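Local coordinates for periplasmic binding protein (Thermotoga lettingae TMO, PDB 4RY8) that binds 5-methylthioribose between its two lobes as the solute-binding component of a probable sugar transporter, at residues D73-D78 against R95-V100. Sequence-based numbering, arbitrary orientation.
Sequences DAIIID and RGIRVV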
ATOM      1  N   ASP C  73      10.675   8.863  33.529  1.00 32.53           N
ATOM      2  CA  ASP C  73      11.684   8.926  32.512  1.00 33.92           C
ATOM      3  C   ASP C  73      11.099   9.091  31.080  1.00 30.53           C
ATOM      4  O   ASP C  73      11.670   9.778  30.218  1.00 31.50           O
ATOM      5  CB  ASP C  73      12.570   7.671  32.629  1.00 36.70           C
ATOM      6  CG  ASP C  73      13.288   7.601  33.950  1.00 32.71           C
ATOM      7  OD1 ASP C  73      12.729   7.077  34.946  1.00 36.46           O
ATOM      8  OD2 ASP C  73      14.412   8.124  34.006  1.00 35.02           O
ATOM      9  N   ALA C  74       9.958   8.467  30.819  1.00 29.22           N
ATOM     10  CA  ALA C  74       9.317   8.617  29.521  1.00 28.44           C
ATOM     11  C   ALA C  74       7.830   8.354  29.575  1.00 29.05           C
ATOM     12  O   ALA C  74       7.356   7.617  30.440  1.00 26.20           O
ATOM     13  CB  ALA C  74       9.966   7.657  28.516  1.00 41.26           C
ATOM     14  N   ILE C  75       7.105   8.977  28.639  1.00 24.93           N
ATOM     15  CA  ILE C  75       5.701   8.711  28.416  1.00 24.09           C
ATOM     16  C   ILE C  75       5.416   8.106  27.019  1.00 22.46           C
ATOM     17  O   ILE C  75       5.839   8.652  25.982  1.00 22.11           O
ATOM     18  CB  ILE C  75       4.896  10.015  28.619  1.00 25.88           C
ATOM     19  CG1 ILE C  75       5.235  10.618  29.972  1.00 38.11           C
ATOM     20  CG2 ILE C  75       3.406   9.737  28.559  1.00 25.30           C
ATOM     21  CD1 ILE C  75       4.646  11.991  30.208  1.00 28.58           C
ATOM     22  N   ILE C  76       4.675   7.001  26.991  1.00 22.07           N
ATOM     23  CA  ILE C  76       4.055   6.540  25.776  1.00 22.23           C
ATOM     24  C   ILE C  76       2.626   7.107  25.704  1.00 25.52           C
ATOM     25  O   ILE C  76       1.790   6.876  26.588  1.00 29.35           O
ATOM     26  CB  ILE C  76       4.004   5.008  25.709  1.00 22.96           C
ATOM     27  CG1 ILE C  76       5.413   4.457  25.951  1.00 25.84           C
ATOM     28  CG2 ILE C  76       3.475   4.535  24.367  1.00 20.96           C
ATOM     29  CD1 ILE C  76       5.416   3.048  26.481  1.00 33.19           C
ATOM     30  N   ILE C  77       2.363   7.869  24.664  1.00 24.20           N
ATOM     31  CA  ILE C  77       1.027   8.306  24.360  1.00 20.61           C
ATOM     32  C   ILE C  77       0.360   7.425  23.293  1.00 23.87           C
ATOM     33  O   ILE C  77       0.754   7.376  22.115  1.00 22.07           O
ATOM     34  CB  ILE C  77       0.998   9.769  24.000  1.00 25.45           C
ATOM     35  CG1 ILE C  77       1.648  10.552  25.144  1.00 25.87           C
ATOM     36  CG2 ILE C  77      -0.447  10.202  23.805  1.00 26.91           C
ATOM     37  CD1 ILE C  77       1.664  12.027  24.928  1.00 35.52           C
ATOM     38  N   ASP C  78      -0.694   6.748  23.739  1.00 20.15           N
ATOM     39  CA  ASP C  78      -1.422   5.794  22.962  1.00 20.24           C
ATOM     40  C   ASP C  78      -2.790   6.339  22.547  1.00 19.51           C
ATOM     41  O   ASP C  78      -3.659   6.481  23.389  1.00 21.62           O
ATOM     42  CB  ASP C  78      -1.599   4.590  23.851  1.00 31.26           C
ATOM     43  CG  ASP C  78      -1.931   3.381  23.099  1.00 47.21           C
ATOM     44  OD1 ASP C  78      -2.933   3.469  22.377  1.00 33.74           O
ATOM     45  OD2 ASP C  78      -1.180   2.376  23.220  1.00 33.48           O
ATOM     46  N   ARG C  95      10.797  19.308  29.907  1.00 33.58           N
ATOM     47  CA  ARG C  95      11.219  18.834  31.232  1.00 37.22           C
ATOM     48  C   ARG C  95      12.195  17.656  31.135  1.00 37.43           C
ATOM     49  O   ARG C  95      12.697  17.191  32.157  1.00 36.76           O
ATOM     50  CB  ARG C  95      10.003  18.427  32.093  1.00 35.75           C
ATOM     51  CG  ARG C  95       9.059  19.572  32.484  1.00 43.20           C
ATOM     52  CD  ARG C  95       9.663  20.470  33.551  1.00 57.50           C
ATOM     53  NE  ARG C  95      10.493  21.533  32.966  1.00 64.16           N
ATOM     54  CZ  ARG C  95      11.599  22.051  33.510  1.00 65.75           C
ATOM     55  NH1 ARG C  95      12.076  21.613  34.679  1.00 74.70           N
ATOM     56  NH2 ARG C  95      12.251  23.018  32.864  1.00 56.78           N
ATOM     57  N   GLY C  96      12.466  17.163  29.928  1.00 31.23           N
ATOM     58  CA  GLY C  96      13.460  16.118  29.769  1.00 33.96           C
ATOM     59  C   GLY C  96      12.855  14.737  29.801  1.00 30.56           C
ATOM     60  O   GLY C  96      13.575  13.739  29.890  1.00 32.05           O
ATOM     61  N   ILE C  97      11.531  14.683  29.733  1.00 28.58           N
ATOM     62  CA  ILE C  97      10.819  13.408  29.612  1.00 27.64           C
ATOM     63  C   ILE C  97      10.797  13.028  28.139  1.00 27.30           C
ATOM     64  O   ILE C  97      10.495  13.858  27.240  1.00 27.19           O
ATOM     65  CB  ILE C  97       9.396  13.483  30.210  1.00 27.99           C
ATOM     66  CG1 ILE C  97       9.466  13.843  31.692  1.00 28.72           C
ATOM     67  CG2 ILE C  97       8.630  12.164  30.032  1.00 28.06           C
ATOM     68  CD1 ILE C  97       8.151  14.275  32.274  1.00 30.01           C
ATOM     69  N   ARG C  98      11.126  11.766  27.878  1.00 26.80           N
ATOM     70  CA  ARG C  98      11.127  11.260  26.519  1.00 29.00           C
ATOM     71  C   ARG C  98       9.693  10.813  26.196  1.00 29.29           C
ATOM     72  O   ARG C  98       8.957  10.338  27.079  1.00 26.16           O
ATOM     73  CB  ARG C  98      12.186  10.142  26.339  1.00 29.25           C
ATOM     74  CG  ARG C  98      13.626  10.569  26.738  1.00 37.34           C
ATOM     75  CD  ARG C  98      14.058  11.998  26.322  1.00 31.84           C
ATOM     76  NE  ARG C  98      15.444  12.297  26.731  1.00 35.73           N
ATOM     77  CZ  ARG C  98      15.989  13.512  26.899  1.00 36.49           C
ATOM     78  NH1 ARG C  98      15.300  14.633  26.704  1.00 32.50           N
ATOM     79  NH2 ARG C  98      17.259  13.618  27.273  1.00 39.99           N
ATOM     80  N   VAL C  99       9.288  11.028  24.952  1.00 24.67           N
ATOM     81  CA  VAL C  99       7.930  10.694  24.501  1.00 23.18           C
ATOM     82  C   VAL C  99       7.954   9.898  23.232  1.00 21.98           C
ATOM     83  O   VAL C  99       8.685  10.227  22.309  1.00 24.20           O
ATOM     84  CB  VAL C  99       7.118  11.977  24.251  1.00 22.76           C
ATOM     85  CG1 VAL C  99       5.710  11.621  23.813  1.00 23.55           C
ATOM     86  CG2 VAL C  99       7.110  12.829  25.505  1.00 23.45           C
ATOM     87  N   VAL C 100       7.114   8.890  23.142  1.00 21.79           N
ATOM     88  CA  VAL C 100       6.925   8.170  21.908  1.00 21.08           C
ATOM     89  C   VAL C 100       5.455   7.976  21.805  1.00 20.02           C
ATOM     90  O   VAL C 100       4.798   7.892  22.835  1.00 25.79           O
ATOM     91  CB  VAL C 100       7.649   6.784  21.938  1.00 28.19           C
ATOM     92  CG1 VAL C 100       7.352   6.029  23.218  1.00 32.20           C
ATOM     93  CG2 VAL C 100       7.266   5.917  20.729  1.00 30.38           C
TER
HETATM   94  O   HOH W   1      13.883  11.053  30.600  1.00 33.38           O
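Strands 74-78 and 98-100 run parallel as neighbours, their axes 4.6 Å apart at closest approach and inclined by 18°. Ala74 pairs with Arg98, Ile75 with Val99 and Ile76 with Val100. The ladder opens with Arg98 N bonded to Asp73 O at 3.1 Å and continues with a shorter bond of 2.8 Å from Ile75 N to Arg98 O. Val100 N then donates to Ile75 O, and Ile77 N to Val100 O. A water at the start of the ladder donates to Asp73 O and to Gly96 O, giving the first of these carbonyls a second partner beside Arg98 N. Gly96, the first residue past helix 82-94 to leave helical angles, has positive phi and completes a Schellman motif, from which the chain leads into the strand.

On one face, CG2 of Ile97 reaches across to CG1 of Ile75 at 3.7 Å; with CG1 of Ile97 beside its backbone N (chi1 -60°), CG2 is left anti to that N and also touches CA of Ala74. Farther along, CD1 of Ile77 meets CG1 of Val99 at 4.2 Å. Helices 57-69 and 82-94 cover this side. On the other face, Ile76 and Val100 lie alongside each other and point the same way, CG1 of Ile76 being 3.7 Å from CG1 of Val100. CB of Ala74 faces CB of Arg98. Here helix 255-270 packs against Ala74, Ile76 and Arg98.

The two strands are consecutive members of a beta-alpha-beta crossover whose connection is helix 82-94, and they pair directly in the parallel sheet of one lobe of the periplasmic binding protein fold. Backbone bonds thus set the register while isoleucine and valine branches meet on both faces, with Arg98 at the exposed margin of one, in a largely buried pairing whose Ile76 side chain lies about 12 Å from the bound 5-methylthioribose.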